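Local atomic coordinates of molybdopterin molybdotransferase (Pyrococcus horikoshii, PDB entry 1UZ5), a protein that probably inserts molybdate into adenylyl-molybdopterin, releasing AMP and yielding Mo-molybdopterin in a magnesium-dependent step of molybdenum cofactor biosynthesis. Residues K5-F19 and K275-I289. Numbering follows the deposited sequence.
Sequences KVVPLEKALEVVQSF and KVHGIAIQPGKPTII. With SO4 (sulfate ion), chain E.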
loop_
_atom_site.group_PDB
_atom_site.type_symbol
_atom_site.label_atom_id
_atom_site.label_comp_id
_atom_site.label_asym_id
_atom_site.label_seq_id
_atom_site.Cartn_x
_atom_site.Cartn_y
_atom_site.Cartn_z
ATOM N N LYS A 5 7.439 16.041 32.850
ATOM C CA LYS A 5 7.913 14.644 33.076
ATOM C C LYS A 5 8.243 13.998 31.730
ATOM O O LYS A 5 7.429 13.269 31.163
ATOM C CB LYS A 5 6.826 13.834 33.793
ATOM C CG LYS A 5 7.322 12.608 34.566
ATOM C CD LYS A 5 7.979 11.567 33.670
ATOM C CE LYS A 5 9.490 11.517 33.875
ATOM N NZ LYS A 5 10.175 12.800 33.551
ATOM N N VAL A 6 9.443 14.273 31.227
ATOM C CA VAL A 6 9.894 13.733 29.949
ATOM C C VAL A 6 10.247 12.251 30.027
ATOM O O VAL A 6 10.852 11.795 30.996
ATOM C CB VAL A 6 11.120 14.507 29.431
ATOM C CG1 VAL A 6 11.763 13.759 28.281
ATOM C CG2 VAL A 6 10.699 15.898 28.986
ATOM N N VAL A 7 9.869 11.509 28.989
ATOM C CA VAL A 7 10.128 10.075 28.917
ATOM C C VAL A 7 10.840 9.732 27.602
ATOM O O VAL A 7 10.694 10.442 26.608
ATOM C CB VAL A 7 8.800 9.283 28.998
ATOM C CG1 VAL A 7 8.062 9.356 27.672
ATOM C CG2 VAL A 7 9.067 7.852 29.397
ATOM N N PRO A 8 11.637 8.649 27.587
ATOM C CA PRO A 8 12.345 8.265 26.360
ATOM C C PRO A 8 11.388 7.956 25.209
ATOM O O PRO A 8 10.223 7.627 25.429
ATOM C CB PRO A 8 13.134 7.034 26.792
ATOM C CG PRO A 8 13.436 7.323 28.224
ATOM C CD PRO A 8 12.111 7.849 28.729
ATOM N N LEU A 9 11.890 8.066 23.984
ATOM C CA LEU A 9 11.083 7.792 22.805
ATOM C C LEU A 9 10.536 6.372 22.866
ATOM O O LEU A 9 9.347 6.141 22.643
ATOM C CB LEU A 9 11.925 7.966 21.536
ATOM C CG LEU A 9 11.255 7.632 20.197
ATOM C CD1 LEU A 9 9.995 8.465 20.021
ATOM C CD2 LEU A 9 12.230 7.896 19.061
ATOM N N GLU A 10 11.410 5.423 23.182
ATOM C CA GLU A 10 11.015 4.024 23.263
ATOM C C GLU A 10 9.761 3.838 24.106
ATOM O O GLU A 10 8.889 3.038 23.764
ATOM C CB GLU A 10 12.155 3.185 23.840
ATOM C CG GLU A 10 11.815 1.713 23.988
ATOM C CD GLU A 10 11.292 1.108 22.699
ATOM O OE1 GLU A 10 11.991 1.214 21.668
ATOM O OE2 GLU A 10 10.186 0.525 22.717
ATOM N N LYS A 11 9.664 4.577 25.207
ATOM C CA LYS A 11 8.493 4.462 26.063
ATOM C C LYS A 11 7.273 4.996 25.333
ATOM O O LYS A 11 6.214 4.368 25.333
ATOM C CB LYS A 11 8.687 5.237 27.366
ATOM C CG LYS A 11 7.457 5.225 28.267
ATOM C CD LYS A 11 7.063 3.804 28.654
ATOM C CE LYS A 11 5.756 3.779 29.433
ATOM N NZ LYS A 11 5.840 4.574 30.688
ATOM N N ALA A 12 7.426 6.164 24.715
ATOM C CA ALA A 12 6.330 6.778 23.971
ATOM C C ALA A 12 5.887 5.834 22.855
ATOM O O ALA A 12 4.700 5.744 22.544
ATOM C CB ALA A 12 6.773 8.111 23.389
ATOM N N LEU A 13 6.848 5.127 22.262
ATOM C CA LEU A 13 6.539 4.184 21.192
ATOM C C LEU A 13 5.764 2.995 21.749
ATOM O O LEU A 13 4.799 2.532 21.140
ATOM C CB LEU A 13 7.821 3.700 20.513
ATOM C CG LEU A 13 8.570 4.743 19.683
ATOM C CD1 LEU A 13 9.854 4.149 19.126
ATOM C CD2 LEU A 13 7.671 5.221 18.552
ATOM N N GLU A 14 6.189 2.507 22.913
ATOM C CA GLU A 14 5.518 1.380 23.549
ATOM C C GLU A 14 4.080 1.757 23.877
ATOM O O GLU A 14 3.172 0.939 23.749
ATOM C CB GLU A 14 6.255 0.973 24.826
ATOM C CG GLU A 14 7.606 0.327 24.571
ATOM C CD GLU A 14 8.393 0.091 25.849
ATOM O OE1 GLU A 14 7.817 -0.467 26.809
ATOM O OE2 GLU A 14 9.587 0.458 25.892
ATOM N N VAL A 15 3.878 3.005 24.291
ATOM C CA VAL A 15 2.545 3.488 24.628
ATOM C C VAL A 15 1.623 3.464 23.411
ATOM O O VAL A 15 0.484 3.007 23.495
ATOM C CB VAL A 15 2.598 4.928 25.182
ATOM C CG1 VAL A 15 1.188 5.451 25.420
ATOM C CG2 VAL A 15 3.397 4.950 26.477
ATOM N N VAL A 16 2.108 3.963 22.281
ATOM C CA VAL A 16 1.294 3.976 21.068
ATOM C C VAL A 16 0.986 2.543 20.654
ATOM O O VAL A 16 -0.131 2.233 20.244
ATOM C CB VAL A 16 2.016 4.695 19.912
ATOM C CG1 VAL A 16 1.166 4.625 18.649
ATOM C CG2 VAL A 16 2.283 6.148 20.295
ATOM N N GLN A 17 1.983 1.673 20.773
ATOM C CA GLN A 17 1.803 0.269 20.426
ATOM C C GLN A 17 0.679 -0.319 21.266
ATOM O O GLN A 17 -0.037 -1.213 20.818
ATOM C CB GLN A 17 3.092 -0.512 20.678
ATOM C CG GLN A 17 4.273 -0.038 19.853
ATOM C CD GLN A 17 5.531 -0.835 20.130
ATOM O OE1 GLN A 17 5.557 -2.051 19.955
ATOM N NE2 GLN A 17 6.584 -0.151 20.562
ATOM N N SER A 18 0.520 0.192 22.484
ATOM C CA SER A 18 -0.526 -0.302 23.373
ATOM C C SER A 18 -1.897 0.096 22.850
ATOM O O SER A 18 -2.909 -0.493 23.235
ATOM C CB SER A 18 -0.344 0.248 24.792
ATOM O OG SER A 18 -0.960 1.515 24.937
ATOM N N PHE A 19 -1.938 1.107 21.986
ATOM C CA PHE A 19 -3.210 1.543 21.419
ATOM C C PHE A 19 -3.579 0.596 20.294
ATOM O O PHE A 19 -2.711 -0.026 19.681
ATOM C CB PHE A 19 -3.124 2.962 20.842
ATOM C CG PHE A 19 -2.776 4.019 21.849
ATOM C CD1 PHE A 19 -3.202 3.915 23.171
ATOM C CD2 PHE A 19 -2.043 5.138 21.466
ATOM C CE1 PHE A 19 -2.901 4.911 24.099
ATOM C CE2 PHE A 19 -1.737 6.142 22.384
ATOM C CZ PHE A 19 -2.168 6.027 23.705
ATOM N N LYS A 275 -1.041 9.987 28.757
ATOM C CA LYS A 275 -0.065 8.916 28.925
ATOM C C LYS A 275 1.346 9.492 28.854
ATOM O O LYS A 275 2.197 9.188 29.688
ATOM C CB LYS A 275 -0.236 7.869 27.823
ATOM C CG LYS A 275 -1.579 7.154 27.820
ATOM C CD LYS A 275 -1.629 6.047 28.858
ATOM C CE LYS A 275 -2.905 5.228 28.726
ATOM N NZ LYS A 275 -2.903 4.050 29.638
ATOM N N VAL A 276 1.583 10.329 27.852
ATOM C CA VAL A 276 2.891 10.940 27.653
ATOM C C VAL A 276 2.774 12.457 27.618
ATOM O O VAL A 276 1.851 13.003 27.014
ATOM C CB VAL A 276 3.523 10.475 26.320
ATOM C CG1 VAL A 276 4.892 11.116 26.131
ATOM C CG2 VAL A 276 3.631 8.958 26.297
ATOM N N HIS A 277 3.702 13.132 28.286
ATOM C CA HIS A 277 3.728 14.588 28.300
ATOM C C HIS A 277 5.184 14.999 28.258
ATOM O O HIS A 277 5.812 15.220 29.292
ATOM C CB HIS A 277 3.081 15.156 29.561
ATOM C CG HIS A 277 2.900 16.643 29.519
ATOM N ND1 HIS A 277 2.418 17.366 30.588
ATOM C CD2 HIS A 277 3.120 17.538 28.526
ATOM C CE1 HIS A 277 2.348 18.644 30.255
ATOM N NE2 HIS A 277 2.768 18.774 29.010
ATOM N N GLY A 278 5.718 15.092 27.048
ATOM C CA GLY A 278 7.107 15.455 26.887
ATOM C C GLY A 278 7.886 14.214 26.515
ATOM O O GLY A 278 7.707 13.156 27.118
ATOM N N ILE A 279 8.749 14.338 25.516
ATOM C CA ILE A 279 9.546 13.207 25.067
ATOM C C ILE A 279 11.005 13.631 24.978
ATOM O O ILE A 279 11.311 14.733 24.526
ATOM C CB ILE A 279 9.065 12.712 23.681
ATOM C CG1 ILE A 279 7.576 12.358 23.747
ATOM C CG2 ILE A 279 9.885 11.501 23.242
ATOM C CD1 ILE A 279 6.981 11.929 22.414
ATOM N N ALA A 280 11.897 12.747 25.414
ATOM C CA ALA A 280 13.328 13.026 25.401
ATOM C C ALA A 280 13.894 13.021 23.986
ATOM O O ALA A 280 14.785 12.233 23.662
ATOM C CB ALA A 280 14.063 12.005 26.271
ATOM N N ILE A 281 13.377 13.909 23.144
ATOM C CA ILE A 281 13.837 14.008 21.764
ATOM C C ILE A 281 13.798 15.447 21.269
ATOM O O ILE A 281 13.211 16.320 21.908
ATOM C CB ILE A 281 12.969 13.154 20.814
ATOM C CG1 ILE A 281 11.511 13.613 20.894
ATOM C CG2 ILE A 281 13.106 11.678 21.167
ATOM C CD1 ILE A 281 10.579 12.886 19.943
ATOM N N GLN A 282 14.429 15.677 20.123
ATOM C CA GLN A 282 14.478 16.993 19.498
ATOM C C GLN A 282 14.223 16.848 17.998
ATOM O O GLN A 282 14.998 16.202 17.292
ATOM C CB GLN A 282 15.847 17.640 19.739
ATOM C CG GLN A 282 16.279 18.641 18.671
ATOM C CD GLN A 282 15.268 19.749 18.458
ATOM O OE1 GLN A 282 14.963 20.509 19.375
ATOM N NE2 GLN A 282 14.744 19.846 17.241
ATOM N N PRO A 283 13.130 17.445 17.491
ATOM C CA PRO A 283 12.133 18.234 18.220
ATOM C C PRO A 283 11.028 17.346 18.780
ATOM O O PRO A 283 11.080 16.124 18.652
ATOM C CB PRO A 283 11.607 19.169 17.147
ATOM C CG PRO A 283 11.541 18.247 15.966
ATOM C CD PRO A 283 12.872 17.507 16.040
ATOM N N GLY A 284 10.024 17.967 19.388
ATOM C CA GLY A 284 8.923 17.202 19.941
ATOM C C GLY A 284 9.016 17.018 21.441
ATOM O O GLY A 284 8.307 16.197 22.020
ATOM N N LYS A 285 9.901 17.782 22.072
ATOM C CA LYS A 285 10.079 17.711 23.513
ATOM C C LYS A 285 8.736 17.792 24.243
ATOM O O LYS A 285 8.452 16.971 25.110
ATOM C CB LYS A 285 10.995 18.844 23.984
ATOM C CG LYS A 285 11.157 18.948 25.492
ATOM C CD LYS A 285 11.994 20.165 25.864
ATOM C CE LYS A 285 12.130 20.313 27.372
ATOM N NZ LYS A 285 12.924 21.519 27.741
ATOM N N PRO A 286 7.888 18.776 23.892
ATOM C CA PRO A 286 6.582 18.933 24.540
ATOM C C PRO A 286 5.446 18.051 24.005
ATOM O O PRO A 286 4.305 18.170 24.454
ATOM C CB PRO A 286 6.290 20.411 24.333
ATOM C CG PRO A 286 6.814 20.630 22.953
ATOM C CD PRO A 286 8.149 19.906 22.980
ATOM N N THR A 287 5.752 17.170 23.057
ATOM C CA THR A 287 4.732 16.299 22.471
ATOM C C THR A 287 3.881 15.574 23.514
ATOM O O THR A 287 4.392 15.043 24.499
ATOM C CB THR A 287 5.368 15.259 21.529
ATOM O OG1 THR A 287 6.100 15.939 20.503
ATOM C CG2 THR A 287 4.296 14.395 20.885
ATOM N N ILE A 288 2.573 15.560 23.282
ATOM C CA ILE A 288 1.622 14.924 24.183
ATOM C C ILE A 288 0.935 13.714 23.542
ATOM O O ILE A 288 0.663 13.706 22.340
ATOM C CB ILE A 288 0.515 15.920 24.590
ATOM C CG1 ILE A 288 1.140 17.153 25.243
ATOM C CG2 ILE A 288 -0.470 15.253 25.533
ATOM C CD1 ILE A 288 0.153 18.279 25.470
ATOM N N ILE A 289 0.661 12.698 24.354
ATOM C CA ILE A 289 -0.034 11.498 23.897
ATOM C C ILE A 289 -1.007 11.107 24.998
ATOM O O ILE A 289 -0.601 10.833 26.128
ATOM C CB ILE A 289 0.919 10.314 23.653
ATOM C CG1 ILE A 289 1.996 10.699 22.645
ATOM C CG2 ILE A 289 0.131 9.122 23.119
ATOM C CD1 ILE A 289 3.014 9.613 22.402
HETATM S S SO4 E . 11.968 20.941 21.066
HETATM O O1 SO4 E . 13.157 21.496 22.025
HETATM O O2 SO4 E . 10.743 21.303 21.747
HETATM O O3 SO4 E . 12.063 21.469 19.877
HETATM O O4 SO4 E . 12.144 19.515 21.134
#
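A single beta bridge between Val7 and Ile279 fastens the N-terminal lead-in of helix 9-18 to the probable molybdopterin-binding domain of this MoeA-family protein, and the helix then packs against the neighbouring strands. Two backbone bonds define the bridge. Val7 N donates to Gly278 O at 3.3 Å, and Ala280 N donates to Val7 O at 2.9 Å. Val7 O also receives a CA-H...O contact from Ile279. Beside the bridge, Val6 presses CG1 over the backbone of Ala280, the centre of an inverse gamma turn; the 3.4 Å from Val6 CG1 to Ala280 CA marks tight packing.

Pro8 occupies the N-cap, and from there the contact is apolar. Leu9 CB meets Ile281 CG2, while Ala12 CB lies 3.9 Å from Ile279 CD1. One turn on, Val15 divides its branches: CG1, anti to the backbone N (chi1 175°), reaches Lys275 CB at 3.7 Å, and CG2 reaches Val276 CG2. Lys275 N and Val276 N both bond to Ile289 O, the first weakly, which makes a classic beta bulge there. Ile289 likewise uses two ends, CD1 touching Val16 CG2 at 4.1 Å and CG2 meeting the Phe19 ring edge in plane, 3.6 Å from CE2. One face of that ring lies over Val15 O.

Farther along, a sulfate ion, most likely picked up from the crystallisation medium, accepts a bond from Lys285 N and another from Arg346. Helix 9-18 thus lies against strand 273-277, at the edge of its sheet within this chain, and its neighbour 288-292, with Val16 also touching Phe298 of strand 295-300 and Leu318 of helix 304-322.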